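PDB 6IWF: ferric iron-binding protein HitA from Pseudomonas aeruginosa PAO1, which binds ferric iron as a bacterial solute-binding protein and probably delivers it to an importer in the inner membrane. Local coordinates for residues G36-L41 and T59-P64; Q44-G49 and L65-S70; P110-E115 and E187-L192. All blocks are in the same frame, centred on the assembly; numbering follows the deposited sequence.

Contact 1. Residues G36-L41 and T59-P64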
loop_
_atom_site.group_PDB
_atom_site.type_symbol
_atom_site.label_atom_id
_atom_site.label_comp_id
_atom_site.label_asym_id
_atom_site.label_seq_id
_atom_site.Cartn_x
_atom_site.Cartn_y
_atom_site.Cartn_z
ATOM N N GLY A 36 3.545 11.771 -8.070
ATOM C CA GLY A 36 3.018 12.482 -6.917
ATOM C C GLY A 36 2.625 11.502 -5.837
ATOM O O GLY A 36 2.725 10.283 -6.002
ATOM N N GLY A 37 2.193 12.049 -4.703
ATOM C CA GLY A 37 1.585 11.217 -3.688
ATOM C C GLY A 37 0.143 10.900 -4.045
ATOM O O GLY A 37 -0.521 11.661 -4.748
ATOM N N ASP A 38 -0.324 9.745 -3.559
ATOM C CA ASP A 38 -1.704 9.291 -3.737
ATOM C C ASP A 38 -2.720 10.417 -3.580
ATOM O O ASP A 38 -3.475 10.736 -4.506
ATOM C CB ASP A 38 -2.019 8.193 -2.712
ATOM C CG ASP A 38 -1.528 6.812 -3.130
ATOM O OD1 ASP A 38 -0.876 6.681 -4.199
ATOM O OD2 ASP A 38 -1.791 5.858 -2.356
ATOM N N GLY A 39 -2.749 11.029 -2.393
ATOM C CA GLY A 39 -3.751 12.050 -2.122
ATOM C C GLY A 39 -3.561 13.305 -2.954
ATOM O O GLY A 39 -4.536 13.906 -3.417
ATOM N N GLN A 40 -2.306 13.720 -3.152
ATOM C CA GLN A 40 -2.035 14.872 -4.003
ATOM C C GLN A 40 -2.546 14.622 -5.416
ATOM O O GLN A 40 -3.177 15.494 -6.025
ATOM C CB GLN A 40 -0.531 15.171 -3.998
ATOM C CG GLN A 40 -0.027 16.035 -5.137
ATOM C CD GLN A 40 1.449 15.783 -5.462
ATOM O OE1 GLN A 40 2.221 15.301 -4.621
ATOM N NE2 GLN A 40 1.840 16.101 -6.694
ATOM N N LEU A 41 -2.322 13.411 -5.934
ATOM C CA LEU A 41 -2.780 13.104 -7.287
ATOM C C LEU A 41 -4.299 13.015 -7.350
ATOM O O LEU A 41 -4.912 13.522 -8.297
ATOM C CB LEU A 41 -2.140 11.810 -7.778
ATOM C CG LEU A 41 -0.630 11.916 -8.006
ATOM C CD1 LEU A 41 -0.064 10.520 -8.216
ATOM C CD2 LEU A 41 -0.352 12.806 -9.201
ATOM N N THR A 59 -2.084 3.941 -7.714
ATOM C CA THR A 59 -1.887 4.376 -6.337
ATOM C C THR A 59 -1.279 3.274 -5.477
ATOM O O THR A 59 -1.478 2.076 -5.716
ATOM C CB THR A 59 -3.197 4.836 -5.688
ATOM O OG1 THR A 59 -4.134 3.753 -5.664
ATOM C CG2 THR A 59 -3.782 6.035 -6.432
ATOM N N GLU A 60 -0.557 3.711 -4.445
ATOM C CA GLU A 60 -0.019 2.803 -3.438
ATOM C C GLU A 60 -1.122 2.141 -2.621
ATOM O O GLU A 60 -0.977 0.991 -2.191
ATOM C CB GLU A 60 0.914 3.572 -2.506
ATOM C CG GLU A 60 2.366 3.222 -2.634
ATOM C CD GLU A 60 3.141 3.632 -1.407
ATOM O OE1 GLU A 60 3.743 2.744 -0.773
ATOM O OE2 GLU A 60 3.127 4.836 -1.074
ATOM N N GLU A 61 -2.219 2.867 -2.352
ATOM C CA GLU A 61 -3.273 2.393 -1.470
ATOM C C GLU A 61 -4.634 2.611 -2.114
ATOM O O GLU A 61 -4.781 3.370 -3.079
ATOM C CB GLU A 61 -3.237 3.104 -0.111
ATOM C CG GLU A 61 -1.836 3.326 0.444
ATOM C CD GLU A 61 -1.186 2.062 0.982
ATOM O OE1 GLU A 61 0.009 2.146 1.371
ATOM O OE2 GLU A 61 -1.848 0.994 1.024
ATOM N N SER A 62 -5.641 1.955 -1.546
ATOM C CA SER A 62 -6.978 1.988 -2.135
ATOM C C SER A 62 -7.868 3.170 -1.728
ATOM O O SER A 62 -8.751 3.525 -2.518
ATOM C CB SER A 62 -7.709 0.674 -1.832
ATOM O OG SER A 62 -7.646 0.351 -0.455
ATOM N N PRO A 63 -7.713 3.805 -0.557
ATOM C CA PRO A 63 -8.635 4.928 -0.193
ATOM C C PRO A 63 -8.783 5.984 -1.284
ATOM O O PRO A 63 -9.919 6.390 -1.574
ATOM C CB PRO A 63 -7.999 5.500 1.082
ATOM C CG PRO A 63 -7.481 4.256 1.758
ATOM C CD PRO A 63 -6.898 3.416 0.623
ATOM N N PRO A 64 -7.706 6.453 -1.935
ATOM C CA PRO A 64 -7.920 7.438 -3.015
ATOM C C PRO A 64 -8.765 6.913 -4.161
ATOM O O PRO A 64 -9.490 7.694 -4.799
ATOM C CB PRO A 64 -6.495 7.776 -3.488
ATOM C CG PRO A 64 -5.612 7.348 -2.378
ATOM C CD PRO A 64 -6.268 6.172 -1.755
#

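Contact 2. Residues Q44-G49 and L65-S70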
loop_
_atom_site.group_PDB
_atom_site.type_symbol
_atom_site.label_atom_id
_atom_site.label_comp_id
_atom_site.label_asym_id
_atom_site.label_seq_id
_atom_site.Cartn_x
_atom_site.Cartn_y
_atom_site.Cartn_z
ATOM N N GLN A 44 -5.529 16.492 -7.279
ATOM C CA GLN A 44 -5.299 17.145 -8.561
ATOM C C GLN A 44 -6.345 16.720 -9.578
ATOM O O GLN A 44 -6.915 17.557 -10.287
ATOM C CB GLN A 44 -3.898 16.825 -9.071
ATOM C CG GLN A 44 -3.514 17.579 -10.344
ATOM C CD GLN A 44 -2.095 17.276 -10.790
ATOM O OE1 GLN A 44 -1.274 16.794 -10.000
ATOM N NE2 GLN A 44 -1.796 17.549 -12.060
ATOM N N ILE A 45 -6.619 15.411 -9.659
ATOM C CA ILE A 45 -7.639 14.935 -10.590
ATOM C C ILE A 45 -8.992 15.544 -10.252
ATOM O O ILE A 45 -9.746 15.950 -11.145
ATOM C CB ILE A 45 -7.698 13.397 -10.588
ATOM C CG1 ILE A 45 -6.451 12.826 -11.267
ATOM C CG2 ILE A 45 -8.964 12.912 -11.292
ATOM C CD1 ILE A 45 -6.234 11.324 -11.018
ATOM N N THR A 46 -9.317 15.623 -8.960
ATOM C CA THR A 46 -10.588 16.207 -8.549
ATOM C C THR A 46 -10.680 17.675 -8.968
ATOM O O THR A 46 -11.726 18.122 -9.453
ATOM C CB THR A 46 -10.766 16.044 -7.041
ATOM O OG1 THR A 46 -10.752 14.650 -6.703
ATOM C CG2 THR A 46 -12.087 16.652 -6.578
ATOM N N GLU A 47 -9.585 18.433 -8.826
ATOM C CA GLU A 47 -9.612 19.848 -9.205
ATOM C C GLU A 47 -9.530 20.043 -10.715
ATOM O O GLU A 47 -10.192 20.935 -11.258
ATOM C CB GLU A 47 -8.475 20.617 -8.525
ATOM C CG GLU A 47 -8.331 20.282 -7.059
ATOM C CD GLU A 47 -7.455 21.237 -6.263
ATOM O OE1 GLU A 47 -7.015 22.265 -6.826
ATOM O OE2 GLU A 47 -7.199 20.943 -5.068
ATOM N N GLU A 48 -8.723 19.236 -11.410
ATOM C CA GLU A 48 -8.583 19.404 -12.856
ATOM C C GLU A 48 -9.867 19.044 -13.596
ATOM O O GLU A 48 -10.132 19.592 -14.673
ATOM C CB GLU A 48 -7.424 18.555 -13.384
ATOM C CG GLU A 48 -6.033 19.135 -13.180
ATOM C CD GLU A 48 -4.928 18.099 -13.375
ATOM O OE1 GLU A 48 -5.225 16.880 -13.378
ATOM O OE2 GLU A 48 -3.753 18.505 -13.510
ATOM N N GLY A 49 -10.656 18.116 -13.051
ATOM C CA GLY A 49 -11.956 17.808 -13.628
ATOM C C GLY A 49 -11.845 17.255 -15.037
ATOM O O GLY A 49 -11.128 16.281 -15.297
ATOM N N LEU A 65 -8.668 5.617 -4.473
ATOM C CA LEU A 65 -9.472 5.072 -5.561
ATOM C C LEU A 65 -10.932 4.974 -5.155
ATOM O O LEU A 65 -11.827 5.254 -5.962
ATOM C CB LEU A 65 -8.950 3.699 -5.984
ATOM C CG LEU A 65 -7.505 3.652 -6.465
ATOM C CD1 LEU A 65 -7.064 2.192 -6.643
ATOM C CD2 LEU A 65 -7.373 4.424 -7.757
ATOM N N ILE A 66 -11.191 4.565 -3.909
ATOM C CA ILE A 66 -12.563 4.507 -3.428
ATOM C C ILE A 66 -13.161 5.903 -3.431
ATOM O O ILE A 66 -14.322 6.091 -3.814
ATOM C CB ILE A 66 -12.613 3.843 -2.035
ATOM C CG1 ILE A 66 -12.264 2.350 -2.166
ATOM C CG2 ILE A 66 -13.995 4.009 -1.396
ATOM C CD1 ILE A 66 -11.983 1.676 -0.862
ATOM N N ARG A 67 -12.349 6.913 -3.079
ATOM C CA ARG A 67 -12.802 8.307 -3.107
ATOM C C ARG A 67 -13.170 8.734 -4.524
ATOM O O ARG A 67 -14.275 9.236 -4.765
ATOM C CB ARG A 67 -11.714 9.228 -2.529
ATOM C CG ARG A 67 -11.972 10.744 -2.686
ATOM C CD ARG A 67 -10.683 11.577 -2.510
ATOM N NE ARG A 67 -10.904 12.998 -2.784
ATOM C CZ ARG A 67 -9.937 13.896 -2.954
ATOM N NH1 ARG A 67 -8.666 13.533 -2.883
ATOM N NH2 ARG A 67 -10.241 15.166 -3.199
ATOM N N LEU A 68 -12.256 8.525 -5.481
ATOM C CA LEU A 68 -12.501 8.939 -6.860
ATOM C C LEU A 68 -13.632 8.140 -7.494
ATOM O O LEU A 68 -14.370 8.662 -8.345
ATOM C CB LEU A 68 -11.222 8.780 -7.683
ATOM C CG LEU A 68 -10.074 9.731 -7.336
ATOM C CD1 LEU A 68 -8.964 9.556 -8.336
ATOM C CD2 LEU A 68 -10.534 11.162 -7.345
ATOM N N ALA A 69 -13.749 6.858 -7.137
ATOM C CA ALA A 69 -14.849 6.051 -7.654
ATOM C C ALA A 69 -16.187 6.581 -7.167
ATOM O O ALA A 69 -17.151 6.673 -7.941
ATOM C CB ALA A 69 -14.683 4.590 -7.238
ATOM N N SER A 70 -16.266 6.916 -5.882
ATOM C CA SER A 70 -17.498 7.480 -5.334
ATOM C C SER A 70 -17.896 8.760 -6.052
ATOM O O SER A 70 -19.092 9.035 -6.202
ATOM C CB SER A 70 -17.338 7.759 -3.839
ATOM O OG SER A 70 -17.166 6.563 -3.106
#

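Contact 3. Residues P110-E115 and E187-L192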
loop_
_atom_site.group_PDB
_atom_site.type_symbol
_atom_site.label_atom_id
_atom_site.label_comp_id
_atom_site.label_asym_id
_atom_site.label_seq_id
_atom_site.Cartn_x
_atom_site.Cartn_y
_atom_site.Cartn_z
ATOM N N PRO A 110 17.374 -8.231 16.065
ATOM C CA PRO A 110 17.507 -9.352 17.013
ATOM C C PRO A 110 18.674 -9.209 17.965
ATOM O O PRO A 110 18.749 -9.981 18.930
ATOM C CB PRO A 110 17.677 -10.581 16.097
ATOM C CG PRO A 110 18.099 -10.041 14.779
ATOM C CD PRO A 110 17.584 -8.641 14.664
ATOM N N LYS A 111 19.594 -8.267 17.725
ATOM C CA LYS A 111 20.620 -7.978 18.716
ATOM C C LYS A 111 20.063 -7.192 19.892
ATOM O O LYS A 111 20.645 -7.224 20.982
ATOM C CB LYS A 111 21.770 -7.203 18.077
ATOM C CG LYS A 111 22.320 -7.865 16.833
ATOM C CD LYS A 111 23.609 -8.596 17.130
ATOM C CE LYS A 111 24.806 -7.855 16.552
ATOM N NZ LYS A 111 26.086 -8.533 16.910
ATOM N N LYS A 112 18.935 -6.505 19.698
ATOM C CA LYS A 112 18.373 -5.653 20.734
ATOM C C LYS A 112 17.106 -6.206 21.361
ATOM O O LYS A 112 16.755 -5.780 22.462
ATOM C CB LYS A 112 18.079 -4.262 20.165
ATOM C CG LYS A 112 19.298 -3.613 19.536
ATOM C CD LYS A 112 19.580 -2.272 20.173
ATOM C CE LYS A 112 20.798 -1.623 19.562
ATOM N NZ LYS A 112 22.031 -1.852 20.375
ATOM N N ILE A 113 16.428 -7.143 20.704
ATOM C CA ILE A 113 15.259 -7.792 21.285
ATOM C C ILE A 113 15.135 -9.183 20.686
ATOM O O ILE A 113 15.220 -9.352 19.465
ATOM C CB ILE A 113 13.967 -6.973 21.074
ATOM C CG1 ILE A 113 12.806 -7.645 21.809
ATOM C CG2 ILE A 113 13.621 -6.795 19.565
ATOM C CD1 ILE A 113 11.661 -6.685 22.137
ATOM N N ASP A 114 14.958 -10.184 21.546
ATOM C CA ASP A 114 14.736 -11.540 21.067
ATOM C C ASP A 114 13.332 -11.675 20.490
ATOM O O ASP A 114 12.382 -11.045 20.955
ATOM C CB ASP A 114 14.923 -12.564 22.192
ATOM C CG ASP A 114 16.344 -12.591 22.742
ATOM O OD1 ASP A 114 17.306 -12.532 21.944
ATOM O OD2 ASP A 114 16.500 -12.685 23.984
ATOM N N GLU A 115 13.212 -12.521 19.470
ATOM C CA GLU A 115 11.917 -12.761 18.837
ATOM C C GLU A 115 10.843 -13.136 19.857
ATOM O O GLU A 115 9.702 -12.659 19.777
ATOM C CB GLU A 115 12.067 -13.853 17.772
ATOM C CG GLU A 115 10.785 -14.208 17.048
ATOM C CD GLU A 115 10.905 -15.501 16.247
ATOM O OE1 GLU A 115 11.937 -16.195 16.386
ATOM O OE2 GLU A 115 9.968 -15.824 15.483
ATOM N N GLU A 187 19.299 2.036 15.984
ATOM C CA GLU A 187 18.842 3.255 16.642
ATOM C C GLU A 187 17.519 3.063 17.368
ATOM O O GLU A 187 17.246 3.758 18.353
ATOM C CB GLU A 187 18.712 4.382 15.622
ATOM C CG GLU A 187 20.048 4.838 15.071
ATOM C CD GLU A 187 19.942 5.265 13.632
ATOM O OE1 GLU A 187 20.883 4.992 12.854
ATOM O OE2 GLU A 187 18.901 5.869 13.287
ATOM N N VAL A 188 16.692 2.134 16.906
ATOM C CA VAL A 188 15.422 1.833 17.551
ATOM C C VAL A 188 15.224 0.332 17.421
ATOM O O VAL A 188 15.663 -0.279 16.441
ATOM C CB VAL A 188 14.246 2.638 16.941
ATOM C CG1 VAL A 188 13.910 2.169 15.501
ATOM C CG2 VAL A 188 13.021 2.564 17.850
ATOM N N ASP A 189 14.599 -0.279 18.440
ATOM C CA ASP A 189 14.579 -1.739 18.499
ATOM C C ASP A 189 13.669 -2.346 17.436
ATOM O O ASP A 189 13.950 -3.443 16.946
ATOM C CB ASP A 189 14.131 -2.226 19.880
ATOM C CG ASP A 189 15.132 -1.896 20.984
ATOM O OD1 ASP A 189 16.254 -1.424 20.678
ATOM O OD2 ASP A 189 14.792 -2.111 22.172
ATOM N N MET A 190 12.575 -1.672 17.080
ATOM C CA MET A 190 11.622 -2.231 16.127
ATOM C C MET A 190 10.898 -1.096 15.410
ATOM O O MET A 190 10.974 0.061 15.812
ATOM C CB MET A 190 10.625 -3.168 16.836
ATOM C CG MET A 190 9.776 -2.510 17.884
ATOM S SD MET A 190 8.971 -3.727 18.976
ATOM C CE MET A 190 10.281 -4.791 19.255
ATOM N N ALA A 191 10.174 -1.434 14.341
ATOM C CA ALA A 191 9.377 -0.430 13.646
ATOM C C ALA A 191 8.202 -1.091 12.945
ATOM O O ALA A 191 8.319 -2.214 12.445
ATOM C CB ALA A 191 10.213 0.357 12.621
ATOM N N LEU A 192 7.081 -0.369 12.914
ATOM C CA LEU A 192 5.868 -0.781 12.217
ATOM C C LEU A 192 5.951 -0.284 10.781
ATOM O O LEU A 192 5.997 0.927 10.554
ATOM C CB LEU A 192 4.649 -0.182 12.916
ATOM C CG LEU A 192 4.415 -0.613 14.364
ATOM C CD1 LEU A 192 3.293 0.197 14.963
ATOM C CD2 LEU A 192 4.077 -2.114 14.389
#

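Contact 1. Residues G36-L41 and T59-P64
D38 reaches from the start of helix 38-48 to the backbone of E60 and E61, in the loop that follows strand 56-59 of this periplasmic-binding-protein fold. Each segment begins where a strand parallel to strand 4-9 gives way to the next helix, and the loop carries E60, a residue seen to bind Fe(3+) in this protein.

The tight part is the carboxylate of D38, which takes two successive amides. OD1 of D38 uses its syn lone pair to accept E60 N at 3.0 Å, with an N-H...O angle of 156°. OD2 of D38 is met by E61 N, also at 3.0 Å but more bent (139°) and slightly out of the carboxylate plane. With CG anti to its carbonyl carbon (chi1 -82°), D38 directs both oxygens at the loop; aspartate suits the place because its carboxylate offers two adjacent acceptors to two successive N-H groups, and its short chain keeps them close to the helix start. The side chain of T59 crosses that of D38 at about a right angle, its CB 3.3 Å from D38 OD1, while T59 OG1 donates to E61 O at 2.7 Å and braces the loop from within. This hold on the backbone is consistent with D38 acting as a second-shell residue that sets the place of E60, whose OE1 is hydrogen-bonded to the OH of Y196, another iron-binding residue. P64 packs its ring CG 3.7 Å from D38 CB; early in helix 63-70, proline costs little because first-turn nitrogens need no helical acceptor.

The other side is looser and more open to solvent, with G39 and Q40 exposed. There the extended side chain of Q40 runs alongside its own segment, its OE1 receiving N of the N-cap residue G37 at 3.3 Å from above the amide carbonyl plane.

Contact 2. Residues Q44-G49 and L65-S70
The hydroxyl OG1 of T46 sits among three groups: the carbonyl O of A42, one turn earlier, to which it is hydrogen-bonded, the guanidinium of R67 and a methyl of L68, whose CD2 comes 3.6 Å from T46 OG1. The hydroxyl lies over one face of the R67 guanidinium, off-centre, near its NH2, which is 3.6 Å from T46 OG1. Lying above that plane, OG1 is not lined up with the N-H bonds; the hydroxyl packs over the face, an approach that may be mildly favourable electrostatically. R67 arrives from the opposite direction on an extended chain, its CG anti to the backbone N (chi1 171°), and a weak hydrogen bond joins its NH1 to S43 OG. Arginine suits this outer, polar side because it can span the groove between helices while keeping its charged end near the surface.

Deeper in, the contact turns apolar. CD1 of L68 meets I45 CD1 at 4.2 Å, two branched side chains meeting below the hydroxyl.

The short segments run nearly parallel, at 19°, with axes 11.4 Å apart. Helix 38-48 is the connection of a beta-alpha-beta crossover from strand 30-35 to strand 56-59, and helix 63-70 follows the latter. I45 and L68 both rest on L57 of strand 56-59, and I45 also touches Y8 of strand 4-9.

Contact 3. Residues P110-E115 and E187-L192
K112 and D189 bring the two backbones closest, their CA atoms 5.9 Å apart. Residues 110-115 form an irregular loop after strand 97-108, whereas 187-192 turns at D189 and then straightens into strand 190-194, where M190 and L192 bond to G135 through the backbone.

The carboxylate of D189 lies against the aliphatic part of K112, the two side chains crossing at about a right angle. D189 OD1 is 3.4 Å from K112 CB and 3.5 Å from K112 CD. Bends at chi2 and chi4 carry the ammonium away from the carboxylate, leaving K112 NZ 5.8 Å from D189 OD1. Beneath this outer, polar side, I113 and M190 cross obliquely. A bend at chi3 (44°) turns the M190 methyl CE to within 3.7 Å of I113 CD1 and 3.9 Å of I113 CG2. The flexible thioether suits a place where a loop settles on a strand end, and L118 touches both residues.

The charge of D189 is met chiefly by R133, whose NE forms a salt bridge with D189 OD2. K112 probably adds only a weak, longer-range attraction, so the contact itself rests on van der Waals packing, of the lysine chain on the carboxylate outside and of I113 on M190 inside.

In the fold
Contacts 1 and 2 hold the same pair of elements, helices 38-48 and 63-70, at successive levels: contact 1 at their starts, contact 2 further along, their centres 10 Å apart. They touch where T59 OG1 packs on L65 CD1. All three contacts are partly buried. Contact 1, the most central, has no exposed touching residue, holds E60 of the iron site and is joined by a carboxylate accepting two backbone amides. Contacts 2 and 3, away from that site, each include one exposed residue (T46, K112) and rely on side-chain packing, polar outside and apolar within. Contact 3 does so with a loop and a strand end, about 40 Å from contact 2 between centres, on the opposite side of the chain's centre.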